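Local coordinates for hypothetical membrane spanning protein (PDB 2VPZ) that probably serves as the quinone-binding membrane subunit of a polysulfide reductase complex, passing electrons from the quinone pool to its partner subunits, at residues P88-W91 with G92-L96; Q223-L226 with A227-G231. All blocks are in the same frame, centred on the assembly; numbering follows the deposited sequence.

Contact 1 of 2, residues P88-W91 with G92-L96; sequences PIWW and GAWGL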
ATOM      1  N   PRO C  88      29.769 -18.015  -6.725  1.00 42.02           N
ATOM      2  CA  PRO C  88      31.047 -17.681  -7.349  1.00 43.38           C
ATOM      3  C   PRO C  88      32.355 -17.943  -6.598  1.00 44.09           C
ATOM      4  O   PRO C  88      33.331 -18.384  -7.205  1.00 45.60           O
ATOM      5  CB  PRO C  88      30.880 -16.199  -7.731  1.00 43.26           C
ATOM      6  CG  PRO C  88      29.387 -15.998  -7.910  1.00 41.90           C
ATOM      7  CD  PRO C  88      28.699 -17.329  -7.459  1.00 42.63           C
ATOM      8  N   ILE C  89      32.379 -17.645  -5.311  1.00 44.03           N
ATOM      9  CA  ILE C  89      33.580 -17.842  -4.494  1.00 45.05           C
ATOM     10  C   ILE C  89      33.942 -19.329  -4.385  1.00 45.43           C
ATOM     11  O   ILE C  89      35.107 -19.682  -4.230  1.00 45.74           O
ATOM     12  CB  ILE C  89      33.460 -17.220  -3.053  1.00 47.13           C
ATOM     13  CG1 ILE C  89      33.207 -15.715  -3.138  1.00 48.73           C
ATOM     14  CG2 ILE C  89      34.763 -17.499  -2.235  1.00 44.76           C
ATOM     15  CD1 ILE C  89      34.482 -14.857  -3.292  1.00 54.41           C
ATOM     16  N   TRP C  90      32.942 -20.199  -4.465  1.00 45.31           N
ATOM     17  CA  TRP C  90      33.205 -21.632  -4.427  1.00 46.58           C
ATOM     18  C   TRP C  90      33.891 -22.010  -5.774  1.00 47.80           C
ATOM     19  O   TRP C  90      34.919 -22.709  -5.782  1.00 46.95           O
ATOM     20  CB  TRP C  90      31.912 -22.413  -4.202  1.00 46.50           C
ATOM     21  CG  TRP C  90      32.115 -23.882  -4.122  1.00 47.00           C
ATOM     22  CD1 TRP C  90      32.386 -24.642  -3.003  1.00 47.20           C
ATOM     23  CD2 TRP C  90      32.076 -24.801  -5.222  1.00 48.33           C
ATOM     24  NE1 TRP C  90      32.513 -25.970  -3.354  1.00 47.68           N
ATOM     25  CE2 TRP C  90      32.332 -26.096  -4.704  1.00 48.37           C
ATOM     26  CE3 TRP C  90      31.860 -24.656  -6.606  1.00 47.96           C
ATOM     27  CZ2 TRP C  90      32.362 -27.249  -5.527  1.00 49.17           C
ATOM     28  CZ3 TRP C  90      31.890 -25.800  -7.436  1.00 48.41           C
ATOM     29  CH2 TRP C  90      32.142 -27.078  -6.886  1.00 48.59           C
ATOM     30  N   TRP C  91      33.341 -21.542  -6.897  1.00 48.71           N
ATOM     31  CA  TRP C  91      33.949 -21.786  -8.210  1.00 50.24           C
ATOM     32  C   TRP C  91      35.412 -21.293  -8.175  1.00 50.74           C
ATOM     33  O   TRP C  91      36.320 -22.047  -8.502  1.00 51.84           O
ATOM     34  CB  TRP C  91      33.194 -21.113  -9.371  1.00 49.44           C
ATOM     35  CG  TRP C  91      31.980 -21.907  -9.794  1.00 51.50           C
ATOM     36  CD1 TRP C  91      30.703 -21.764  -9.324  1.00 51.59           C
ATOM     37  CD2 TRP C  91      31.941 -23.062 -10.685  1.00 53.03           C
ATOM     38  NE1 TRP C  91      29.888 -22.739  -9.848  1.00 52.06           N
ATOM     39  CE2 TRP C  91      30.611 -23.549 -10.682  1.00 52.74           C
ATOM     40  CE3 TRP C  91      32.905 -23.731 -11.474  1.00 52.29           C
ATOM     41  CZ2 TRP C  91      30.202 -24.678 -11.445  1.00 52.43           C
ATOM     42  CZ3 TRP C  91      32.501 -24.864 -12.244  1.00 53.15           C
ATOM     43  CH2 TRP C  91      31.154 -25.316 -12.212  1.00 52.52           C
ATOM     44  N   GLY C  92      35.623 -20.055  -7.730  1.00 50.30           N
ATOM     45  CA  GLY C  92      36.963 -19.511  -7.639  1.00 50.96           C
ATOM     46  C   GLY C  92      37.995 -20.302  -6.841  1.00 51.50           C
ATOM     47  O   GLY C  92      39.180 -20.351  -7.205  1.00 51.81           O
ATOM     48  N   ALA C  93      37.562 -20.935  -5.751  1.00 52.69           N
ATOM     49  CA  ALA C  93      38.436 -21.748  -4.890  1.00 54.24           C
ATOM     50  C   ALA C  93      38.903 -23.032  -5.585  1.00 55.62           C
ATOM     51  O   ALA C  93      40.074 -23.438  -5.476  1.00 55.24           O
ATOM     52  CB  ALA C  93      37.731 -22.098  -3.545  1.00 53.39           C
ATOM     53  N   TRP C  94      37.988 -23.667  -6.303  1.00 56.62           N
ATOM     54  CA  TRP C  94      38.287 -24.878  -7.043  1.00 58.05           C
ATOM     55  C   TRP C  94      39.099 -24.645  -8.360  1.00 58.27           C
ATOM     56  O   TRP C  94      39.983 -25.444  -8.660  1.00 58.05           O
ATOM     57  CB  TRP C  94      36.985 -25.680  -7.264  1.00 58.17           C
ATOM     58  CG  TRP C  94      36.527 -26.430  -5.999  1.00 59.85           C
ATOM     59  CD1 TRP C  94      35.776 -25.934  -4.952  1.00 60.22           C
ATOM     60  CD2 TRP C  94      36.815 -27.803  -5.660  1.00 60.76           C
ATOM     61  NE1 TRP C  94      35.588 -26.914  -4.001  1.00 60.14           N
ATOM     62  CE2 TRP C  94      36.213 -28.066  -4.406  1.00 61.12           C
ATOM     63  CE3 TRP C  94      37.533 -28.832  -6.297  1.00 60.28           C
ATOM     64  CZ2 TRP C  94      36.298 -29.330  -3.772  1.00 61.27           C
ATOM     65  CZ3 TRP C  94      37.621 -30.096  -5.669  1.00 60.61           C
ATOM     66  CH2 TRP C  94      37.005 -30.325  -4.415  1.00 61.20           C
ATOM     67  N   GLY C  95      38.855 -23.549  -9.095  1.00 58.33           N
ATOM     68  CA  GLY C  95      39.590 -23.237 -10.318  1.00 58.41           C
ATOM     69  C   GLY C  95      41.081 -22.980 -10.129  1.00 59.30           C
ATOM     70  O   GLY C  95      41.950 -23.593 -10.799  1.00 60.60           O
ATOM     71  N   LEU C  96      41.381 -22.070  -9.198  1.00 59.32           N
ATOM     72  CA  LEU C  96      42.757 -21.691  -8.776  1.00 59.17           C
ATOM     73  C   LEU C  96      43.458 -22.964  -8.196  1.00 58.80           C
ATOM     74  O   LEU C  96      44.492 -23.412  -8.713  1.00 59.50           O
ATOM     75  CB  LEU C  96      42.717 -20.555  -7.708  1.00 58.12           C
ATOM     76  CG  LEU C  96      42.032 -19.185  -7.961  1.00 56.95           C
ATOM     77  CD1 LEU C  96      41.506 -18.541  -6.642  1.00 56.64           C
ATOM     78  CD2 LEU C  96      42.985 -18.216  -8.698  1.00 55.91           C
TER

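Contact 2 of 2, residues Q223-L226 with A227-G231; sequences QERL and APWAG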
ATOM      1  N   GLN C 223      53.949   5.679 -26.734  1.00 89.99           N
ATOM      2  CA  GLN C 223      55.382   5.301 -26.640  1.00 91.65           C
ATOM      3  C   GLN C 223      55.518   3.814 -26.167  1.00 92.13           C
ATOM      4  O   GLN C 223      54.881   3.394 -25.189  1.00 92.42           O
ATOM      5  CB  GLN C 223      56.199   6.278 -25.701  1.00 92.49           C
ATOM      6  CG  GLN C 223      57.791   6.146 -25.701  1.00 94.01           C
ATOM      7  CD  GLN C 223      58.549   7.133 -26.631  1.00 95.05           C
ATOM      8  OE1 GLN C 223      57.949   7.982 -27.294  1.00 95.58           O
ATOM      9  NE2 GLN C 223      59.888   7.018 -26.663  1.00 95.61           N
ATOM     10  N   GLU C 224      56.307   3.051 -26.931  1.00 92.65           N
ATOM     11  CA  GLU C 224      56.632   1.620 -26.733  1.00 93.13           C
ATOM     12  C   GLU C 224      56.847   1.192 -25.253  1.00 92.45           C
ATOM     13  O   GLU C 224      56.093   0.357 -24.762  1.00 92.76           O
ATOM     14  CB  GLU C 224      57.860   1.200 -27.593  1.00 94.84           C
ATOM     15  CG  GLU C 224      58.143  -0.332 -27.747  1.00 96.82           C
ATOM     16  CD  GLU C 224      57.158  -1.037 -28.690  1.00 97.98           C
ATOM     17  OE1 GLU C 224      55.989  -0.605 -28.759  1.00 99.08           O
ATOM     18  OE2 GLU C 224      57.557  -2.036 -29.348  1.00 97.80           O
ATOM     19  N   ARG C 225      57.817   1.740 -24.517  1.00 91.72           N
ATOM     20  CA  ARG C 225      57.980   1.290 -23.129  1.00 91.11           C
ATOM     21  C   ARG C 225      57.173   1.983 -21.973  1.00 89.68           C
ATOM     22  O   ARG C 225      57.457   1.765 -20.786  1.00 89.95           O
ATOM     23  CB  ARG C 225      59.491   1.099 -22.739  1.00 92.52           C
ATOM     24  CG  ARG C 225      59.770  -0.247 -21.985  1.00 94.42           C
ATOM     25  CD  ARG C 225      60.700  -0.074 -20.753  1.00 95.41           C
ATOM     26  NE  ARG C 225      60.218  -0.614 -19.468  1.00 95.74           N
ATOM     27  CZ  ARG C 225      60.943  -0.665 -18.348  1.00 95.80           C
ATOM     28  NH1 ARG C 225      62.184  -0.210 -18.357  1.00 95.70           N
ATOM     29  NH2 ARG C 225      60.438  -1.149 -17.210  1.00 95.64           N
ATOM     30  N   LEU C 226      56.171   2.811 -22.317  1.00 87.59           N
ATOM     31  CA  LEU C 226      55.212   3.428 -21.331  1.00 85.30           C
ATOM     32  C   LEU C 226      53.954   2.556 -21.420  1.00 83.30           C
ATOM     33  O   LEU C 226      53.212   2.367 -20.446  1.00 83.25           O
ATOM     34  CB  LEU C 226      54.729   4.869 -21.646  1.00 86.00           C
ATOM     35  CG  LEU C 226      55.553   6.135 -21.880  1.00 86.37           C
ATOM     36  CD1 LEU C 226      54.645   7.300 -22.344  1.00 85.97           C
ATOM     37  CD2 LEU C 226      56.355   6.518 -20.607  1.00 86.73           C
ATOM     38  N   ALA C 227      53.699   2.074 -22.636  1.00 80.54           N
ATOM     39  CA  ALA C 227      52.540   1.243 -22.975  1.00 77.95           C
ATOM     40  C   ALA C 227      52.168   0.129 -21.933  1.00 75.88           C
ATOM     41  O   ALA C 227      50.969   0.007 -21.658  1.00 76.18           O
ATOM     42  CB  ALA C 227      52.659   0.707 -24.417  1.00 78.19           C
ATOM     43  N   PRO C 228      53.124  -0.739 -21.447  1.00 73.64           N
ATOM     44  CA  PRO C 228      52.688  -1.725 -20.438  1.00 71.72           C
ATOM     45  C   PRO C 228      52.386  -1.147 -19.020  1.00 70.59           C
ATOM     46  O   PRO C 228      51.547  -1.681 -18.275  1.00 70.89           O
ATOM     47  CB  PRO C 228      53.834  -2.730 -20.351  1.00 71.61           C
ATOM     48  CG  PRO C 228      54.425  -2.732 -21.700  1.00 72.17           C
ATOM     49  CD  PRO C 228      54.319  -1.232 -22.150  1.00 73.30           C
ATOM     50  N   TRP C 229      53.110  -0.106 -18.612  1.00 68.27           N
ATOM     51  CA  TRP C 229      52.868   0.488 -17.292  1.00 66.29           C
ATOM     52  C   TRP C 229      51.483   1.112 -17.268  1.00 65.15           C
ATOM     53  O   TRP C 229      50.664   0.801 -16.400  1.00 64.24           O
ATOM     54  CB  TRP C 229      53.959   1.499 -16.898  1.00 65.49           C
ATOM     55  CG  TRP C 229      55.245   0.803 -16.513  1.00 65.48           C
ATOM     56  CD1 TRP C 229      56.410   0.737 -17.247  1.00 65.25           C
ATOM     57  CD2 TRP C 229      55.467  -0.028 -15.352  1.00 65.08           C
ATOM     58  NE1 TRP C 229      57.317  -0.082 -16.614  1.00 64.72           N
ATOM     59  CE2 TRP C 229      56.770  -0.564 -15.456  1.00 64.64           C
ATOM     60  CE3 TRP C 229      54.682  -0.378 -14.238  1.00 65.12           C
ATOM     61  CZ2 TRP C 229      57.320  -1.432 -14.473  1.00 65.12           C
ATOM     62  CZ3 TRP C 229      55.222  -1.246 -13.252  1.00 65.16           C
ATOM     63  CH2 TRP C 229      56.531  -1.759 -13.388  1.00 64.55           C
ATOM     64  N   ALA C 230      51.219   1.970 -18.243  1.00 63.71           N
ATOM     65  CA  ALA C 230      49.937   2.649 -18.394  1.00 62.88           C
ATOM     66  C   ALA C 230      48.741   1.667 -18.456  1.00 62.17           C
ATOM     67  O   ALA C 230      47.713   1.904 -17.814  1.00 62.17           O
ATOM     68  CB  ALA C 230      49.950   3.572 -19.658  1.00 62.76           C
ATOM     69  N   GLY C 231      48.885   0.576 -19.209  1.00 62.20           N
ATOM     70  CA  GLY C 231      47.864  -0.454 -19.332  1.00 61.19           C
ATOM     71  C   GLY C 231      47.623  -1.234 -18.049  1.00 60.88           C
ATOM     72  O   GLY C 231      46.475  -1.587 -17.723  1.00 61.37           O
TER

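Contact 1 of 2, residues P88-W91 with G92-L96
Different first torsions bring the indoles of Trp-90 and Trp-94 together one helical turn apart: CG of Trp-90 lies anti to the backbone N (chi1 -179°), whereas CG of Trp-94 stands beside its own N and anti to the carbonyl carbon. The two rings meet at an oblique 38°, neither stacked nor edge-to-face, with the six-membered ring of Trp-90 and the five-membered ring of Trp-94 4.3 Å apart at their centroids. Trp-94 brings the CD1-NE1 side of its pyrrole over one face of Trp-90, CD1 lying 3.5 Å from CE2 of Trp-90. The NE1 atoms of Trp-90 and Trp-94 come within 3.3 Å, yet both are donors and cannot bond to each other; each is satisfied by a carbonyl of the preceding loop, Ser-82 O for Trp-90 and Leu-79 O for Trp-94. With an alanine in place of Trp-90, the carbonyl of Ser-82 would probably lose its indole donor and one face of the Trp-94 indole would lose the ring that lies against it. The backbone carries i to i+4 bonds below the rings, and Ala-93 N adds a weak one to Trp-90 O. The bond from Gly-92 N to Pro-88 O is 2.9 Å long, and that from Trp-94 N to Trp-90 O is 3.3 Å. Trp-90 O also lies in the plane of the Trp-94 ring at its edge, 3.4 Å from CD1. Ile-89 and Trp-91 touch helix 117-136, and Gly-92 lies close to Tyr-130, a quinone-binding residue; Ile-89 and Trp-90 also pack against apolar side chains of another protein chain. Such i to i+4 aromatic pairing belongs here to the first turns of a predicted transmembrane helix, 88-107, which Pro-88 opens beside the quinone site.

Contact 2 of 2, residues Q223-L226 with A227-G231
A loop-to-helix junction, the entry into helix 227-245 from the loop that follows helix 210-217, gathers the residues of this contact. Gln-223 O receives two backbone donors: Ala-227 N at 3.1 Å, and Leu-226 N at 3.2 Å, which closes a tight turn. Three residues on, Leu-226 O accepts from Ala-230 N at 3.0 Å in a bond that belongs to the first turn of the helix. Pro-228, which has no N-H to give, sits in that turn with its CD 3.5 Å from Glu-224 O, and CB of Ala-227 approaches the same carbonyl. Above this backbone the side chains of Arg-225 and Trp-229 run side by side and point the same way. The arginine chain bends at chi2 and chi3 (-136° and 127°), which turns its guanidinium back to the helix. NH2 of Arg-225 thereby arrives at the edge of the indole, near the ring plane, 3.4 Å from NE1 of Trp-229. Guanidinium and ring planes are 44° apart, and the cation does not lie over the ring face. Arg-225 O is also at the indole edge, in its plane, 3.8 Å from CD1 of Trp-229. Farther out, Pro-228 and Trp-229 pack on helix 148-166, while Glu-224 forms a long, weak ion pair with Arg-177. Since NH2 of Arg-225 and NE1 of Trp-229 are both donors, their approach is no bond: the two polar groups share a place on the protein surface, and the firm polar links between loop and helix are those made by the backbone carbonyls of Gln-223 and Leu-226.

Contact 1 lies in the first turns of helix 88-107, contact 2 where a loop runs into helix 227-245, and the two stand on opposite sides of the chain's centre. Their centres are 32 Å apart and their nearest atoms about 19 Å, so neither touches the other. Contact 1 is the one near the quinone site: Gly-92 comes to about 3 Å from the Tyr-130 side chain, and the side chain of Ile-89 to about 6 Å from that of His-21, although no quinone is bound to this chain. Residues 88-91 also border a partner subunit, whereas contact 2 meets no other protein chain and lies away from the quinone-binding residues.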